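Local coordinates for protein putative Ribokinase II (Escherichia coli O6, PDB 3IQ0) that probably phosphorylates a sugar or a related small substrate with ATP and magnesium, as a kinase of the pfkB (ribokinase) family, at residues B[295-298]-B[299-302]; B[43-46]-B[47-51]. All coordinates share one frame; numbering follows the deposited sequence.

Overall arrangement
Along the chain interaction 2 comes first, on the last turns of helix 39-49 and the loop residues that end it; interaction 1 follows far later, in the loop between helix 276-290 and helix 303-312. Each is a local contact within one continuous run of residues, so neither encloses a long loop, and they lie in series without nesting or crossing. The centres of interactions 1 and 2 are about 10 Å apart. T300 and R302 pack against Q46 and R49 of the helix, and M297 and T300 against D45. The loop before helix 303-312 is thereby brought against helix 39-49, with P296, M297 and E298 also touching strand 29-37 of the smaller sheet.

Interaction 1 (B[295-298]-B[299-302]); sequences GPME and GTSR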
loop_
_atom_site.group_PDB
_atom_site.type_symbol
_atom_site.label_atom_id
_atom_site.label_comp_id
_atom_site.label_asym_id
_atom_site.label_seq_id
_atom_site.Cartn_x
_atom_site.Cartn_y
_atom_site.Cartn_z
ATOM N N GLY B 295 12.181 -5.274 14.628
ATOM C CA GLY B 295 11.426 -6.023 13.644
ATOM C C GLY B 295 10.296 -6.710 14.379
ATOM O O GLY B 295 10.536 -7.422 15.356
ATOM N N PRO B 296 9.051 -6.538 13.914
ATOM C CA PRO B 296 7.838 -7.113 14.504
ATOM C C PRO B 296 7.897 -8.591 14.872
ATOM O O PRO B 296 7.478 -8.984 15.964
ATOM C CB PRO B 296 6.769 -6.843 13.439
ATOM C CG PRO B 296 7.279 -5.633 12.733
ATOM C CD PRO B 296 8.747 -5.949 12.599
HETATM N N MSE B 297 8.422 -9.407 13.968
HETATM C CA MSE B 297 8.480 -10.849 14.191
HETATM C C MSE B 297 9.894 -11.377 14.382
HETATM O O MSE B 297 10.114 -12.584 14.402
HETATM C CB MSE B 297 7.836 -11.555 12.992
HETATM C CG MSE B 297 7.428 -12.989 13.239
HETATM SE SE MSE B 297 6.791 -13.808 11.631
HETATM C CE MSE B 297 5.372 -12.568 11.215
ATOM N N GLU B 298 10.854 -10.475 14.534
ATOM C CA GLU B 298 12.246 -10.887 14.668
ATOM C C GLU B 298 12.693 -11.198 16.093
ATOM O O GLU B 298 13.827 -11.616 16.315
ATOM C CB GLU B 298 13.143 -9.807 14.069
ATOM C CG GLU B 298 12.705 -9.382 12.676
ATOM C CD GLU B 298 12.602 -10.549 11.713
ATOM O OE1 GLU B 298 13.609 -11.263 11.529
ATOM O OE2 GLU B 298 11.511 -10.760 11.142
ATOM N N GLY B 299 11.799 -11.005 17.055
ATOM C CA GLY B 299 12.161 -11.258 18.436
ATOM C C GLY B 299 11.572 -12.506 19.067
ATOM O O GLY B 299 11.695 -12.683 20.276
ATOM N N THR B 300 10.947 -13.374 18.273
ATOM C CA THR B 300 10.363 -14.593 18.831
ATOM C C THR B 300 11.475 -15.484 19.380
ATOM O O THR B 300 12.619 -15.407 18.924
ATOM C CB THR B 300 9.545 -15.370 17.779
ATOM O OG1 THR B 300 10.406 -15.811 16.723
ATOM C CG2 THR B 300 8.443 -14.482 17.214
ATOM N N SER B 301 11.136 -16.321 20.360
ATOM C CA SER B 301 12.126 -17.184 20.991
ATOM C C SER B 301 11.748 -18.660 21.050
ATOM O O SER B 301 10.565 -19.016 21.043
ATOM C CB SER B 301 12.386 -16.712 22.424
ATOM O OG SER B 301 12.741 -15.352 22.489
ATOM N N ARG B 302 12.774 -19.508 21.121
ATOM C CA ARG B 302 12.586 -20.947 21.245
ATOM C C ARG B 302 12.417 -21.197 22.735
ATOM O O ARG B 302 12.875 -20.402 23.558
ATOM C CB ARG B 302 13.807 -21.714 20.726
ATOM C CG ARG B 302 14.003 -21.634 19.220
ATOM C CD ARG B 302 15.024 -22.653 18.734
ATOM N NE ARG B 302 14.611 -24.027 19.017
ATOM C CZ ARG B 302 15.289 -25.107 18.640
ATOM N NH1 ARG B 302 16.421 -24.981 17.962
ATOM N NH2 ARG B 302 14.840 -26.317 18.942
HETATM O O HOH W 1 9.164 -9.824 17.699
HETATM O O HOH W 2 11.718 -14.078 15.390
#
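T300 meets M297 through its methyl branch, with T300 CG2 3.8 Å from M297 O. The hydroxyl of T300 sits between its own backbone N and carbonyl carbon (chi1 63°), which places CG2 beside the backbone N and turns it to that carbonyl. Threonine suits the place by offering a polar and an apolar branch from one carbon; OG1 has a weak hydrogen bond from R49. A water also lies between M297 O and T300 OG1, but at 2.4 Å and 2.5 Å from them its two bonds are so short that its placement is doubtful. The side chain of selenomethionine M297 leaves the backbone away from 299-302 and packs on P36 and D45, with CG still near T300 CG2; a long apolar chain suits this buried spot.

A second water links the carbonyl of P296, inside the turn, to the amide of G299, just after it. It accepts from G299 N at 3.0 Å and donates to P296 O at 2.6 Å. The turn itself is type I, G295 to E298, closed by E298 N to G295 O at 3.2 Å. Proline fits the phi of its second position, and glycine at 295 fits a positive phi that would jam a side chain.

E298 touches 299-302 through CB, 3.5 Å from G299 N. Its chain then folds back at chi2 (-55°), and the carboxylate forms a salt bridge with R72, which also bonds M297 O weakly.

The arrangement is a type I beta turn followed by an extended run that reaches R302, the N-cap of helix 303-312. G295 N, at the start of the turn, is hydrogen-bonded to D254, the first residue of the DPTGAGD sequence characteristic of pfkB-family kinases.

Interaction 2 (B[43-46]-B[47-51]); sequences FIDQ and VTRLG
F43 and V47, one helical turn apart, make the main apolar contact: V47 CG2 lies over one face of the F43 ring, offset toward the rim, 4.2 Å from its centroid in a CH-pi contact. Chi1 of 170° swings the ring beside the carbonyl carbon, toward the later residue, and the branched valine presents a methyl to it. I44 CD1 adds a looser approach to V47 CB at 4.5 Å.

Backbone bonds wind the helix: V47 N to F43 O (3.1 Å), T48 N to I44 O (3.0 Å) and R49 N to D45 O (3.0 Å). Q46 O then takes two weak bonds, from R49 N and L50 N, as the helix runs out, and L50 CG rests 3.4 Å from Q46 O. G51, with positive phi, closes a Schellman motif; glycine tolerates those angles.

Among polar side chains, D45 and R49 run side by side, but D45 OD2 and R49 NE are 5.3 Å apart and form no salt bridge. D45 has a long, weak ion pair with R72, and its carboxylate lies close to that of D76. T48 OG1 hydrogen-bonds to D76 O.

Helix 39-49 is wedged between neighbours: I44, V47 and T48 touch C54 of strand 54-61, F43 stacks on H135 of strand 131-137 and meets helix 258-271, and L50 packs between helices 258-271 and 303-312.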
loop_
_atom_site.group_PDB
_atom_site.type_symbol
_atom_site.label_atom_id
_atom_site.label_comp_id
_atom_site.label_asym_id
_atom_site.label_seq_id
_atom_site.Cartn_x
_atom_site.Cartn_y
_atom_site.Cartn_z
ATOM N N PHE B 43 1.927 -13.794 16.454
ATOM C CA PHE B 43 1.424 -14.675 17.504
ATOM C C PHE B 43 1.689 -16.125 17.110
ATOM O O PHE B 43 2.303 -16.888 17.859
ATOM C CB PHE B 43 -0.094 -14.493 17.680
ATOM C CG PHE B 43 -0.744 -15.534 18.568
ATOM C CD1 PHE B 43 -0.781 -15.370 19.951
ATOM C CD2 PHE B 43 -1.324 -16.676 18.017
ATOM C CE1 PHE B 43 -1.387 -16.322 20.776
ATOM C CE2 PHE B 43 -1.933 -17.643 18.830
ATOM C CZ PHE B 43 -1.965 -17.463 20.210
ATOM N N ILE B 44 1.218 -16.493 15.926
ATOM C CA ILE B 44 1.366 -17.857 15.439
ATOM C C ILE B 44 2.813 -18.263 15.204
ATOM O O ILE B 44 3.157 -19.434 15.342
ATOM C CB ILE B 44 0.536 -18.076 14.146
ATOM C CG1 ILE B 44 -0.005 -19.501 14.131
ATOM C CG2 ILE B 44 1.372 -17.814 12.908
ATOM C CD1 ILE B 44 -0.979 -19.772 15.247
ATOM N N ASP B 45 3.667 -17.309 14.843
ATOM C CA ASP B 45 5.073 -17.648 14.628
ATOM C C ASP B 45 5.694 -18.025 15.979
ATOM O O ASP B 45 6.530 -18.934 16.061
ATOM C CB ASP B 45 5.835 -16.473 14.022
ATOM C CG ASP B 45 7.192 -16.880 13.483
ATOM O OD1 ASP B 45 7.242 -17.793 12.638
ATOM O OD2 ASP B 45 8.205 -16.282 13.894
ATOM N N GLN B 46 5.278 -17.344 17.041
ATOM C CA GLN B 46 5.819 -17.650 18.360
ATOM C C GLN B 46 5.322 -19.025 18.786
ATOM O O GLN B 46 6.062 -19.797 19.389
ATOM C CB GLN B 46 5.406 -16.583 19.383
ATOM C CG GLN B 46 5.949 -16.810 20.802
ATOM C CD GLN B 46 7.451 -17.039 20.823
ATOM O OE1 GLN B 46 7.927 -18.182 20.743
ATOM N NE2 GLN B 46 8.205 -15.962 20.916
ATOM N N VAL B 47 4.072 -19.342 18.455
ATOM C CA VAL B 47 3.532 -20.648 18.803
ATOM C C VAL B 47 4.330 -21.764 18.140
ATOM O O VAL B 47 4.724 -22.716 18.804
ATOM C CB VAL B 47 2.060 -20.799 18.375
ATOM C CG1 VAL B 47 1.624 -22.233 18.544
ATOM C CG2 VAL B 47 1.175 -19.873 19.204
ATOM N N THR B 48 4.567 -21.655 16.835
ATOM C CA THR B 48 5.310 -22.702 16.139
ATOM C C THR B 48 6.772 -22.773 16.556
ATOM O O THR B 48 7.381 -23.834 16.485
ATOM C CB THR B 48 5.267 -22.541 14.605
ATOM O OG1 THR B 48 5.749 -23.745 14.007
ATOM C CG2 THR B 48 6.164 -21.372 14.141
ATOM N N ARG B 49 7.339 -21.655 16.992
ATOM C CA ARG B 49 8.729 -21.676 17.408
ATOM C C ARG B 49 8.882 -22.399 18.740
ATOM O O ARG B 49 9.979 -22.824 19.089
ATOM C CB ARG B 49 9.286 -20.259 17.500
ATOM C CG ARG B 49 9.390 -19.582 16.146
ATOM C CD ARG B 49 10.592 -18.686 16.115
ATOM N NE ARG B 49 11.826 -19.459 16.117
ATOM C CZ ARG B 49 13.000 -18.977 16.504
ATOM N NH1 ARG B 49 13.093 -17.730 16.930
ATOM N NH2 ARG B 49 14.083 -19.738 16.452
ATOM N N LEU B 50 7.781 -22.532 19.481
ATOM C CA LEU B 50 7.808 -23.245 20.753
ATOM C C LEU B 50 7.528 -24.741 20.512
ATOM O O LEU B 50 7.501 -25.541 21.450
ATOM C CB LEU B 50 6.810 -22.619 21.742
ATOM C CG LEU B 50 7.290 -21.235 22.227
ATOM C CD1 LEU B 50 6.220 -20.540 23.054
ATOM C CD2 LEU B 50 8.585 -21.404 23.044
ATOM N N GLY B 51 7.343 -25.106 19.241
ATOM C CA GLY B 51 7.126 -26.499 18.868
ATOM C C GLY B 51 5.697 -27.005 18.833
ATOM O O GLY B 51 5.450 -28.193 18.624
#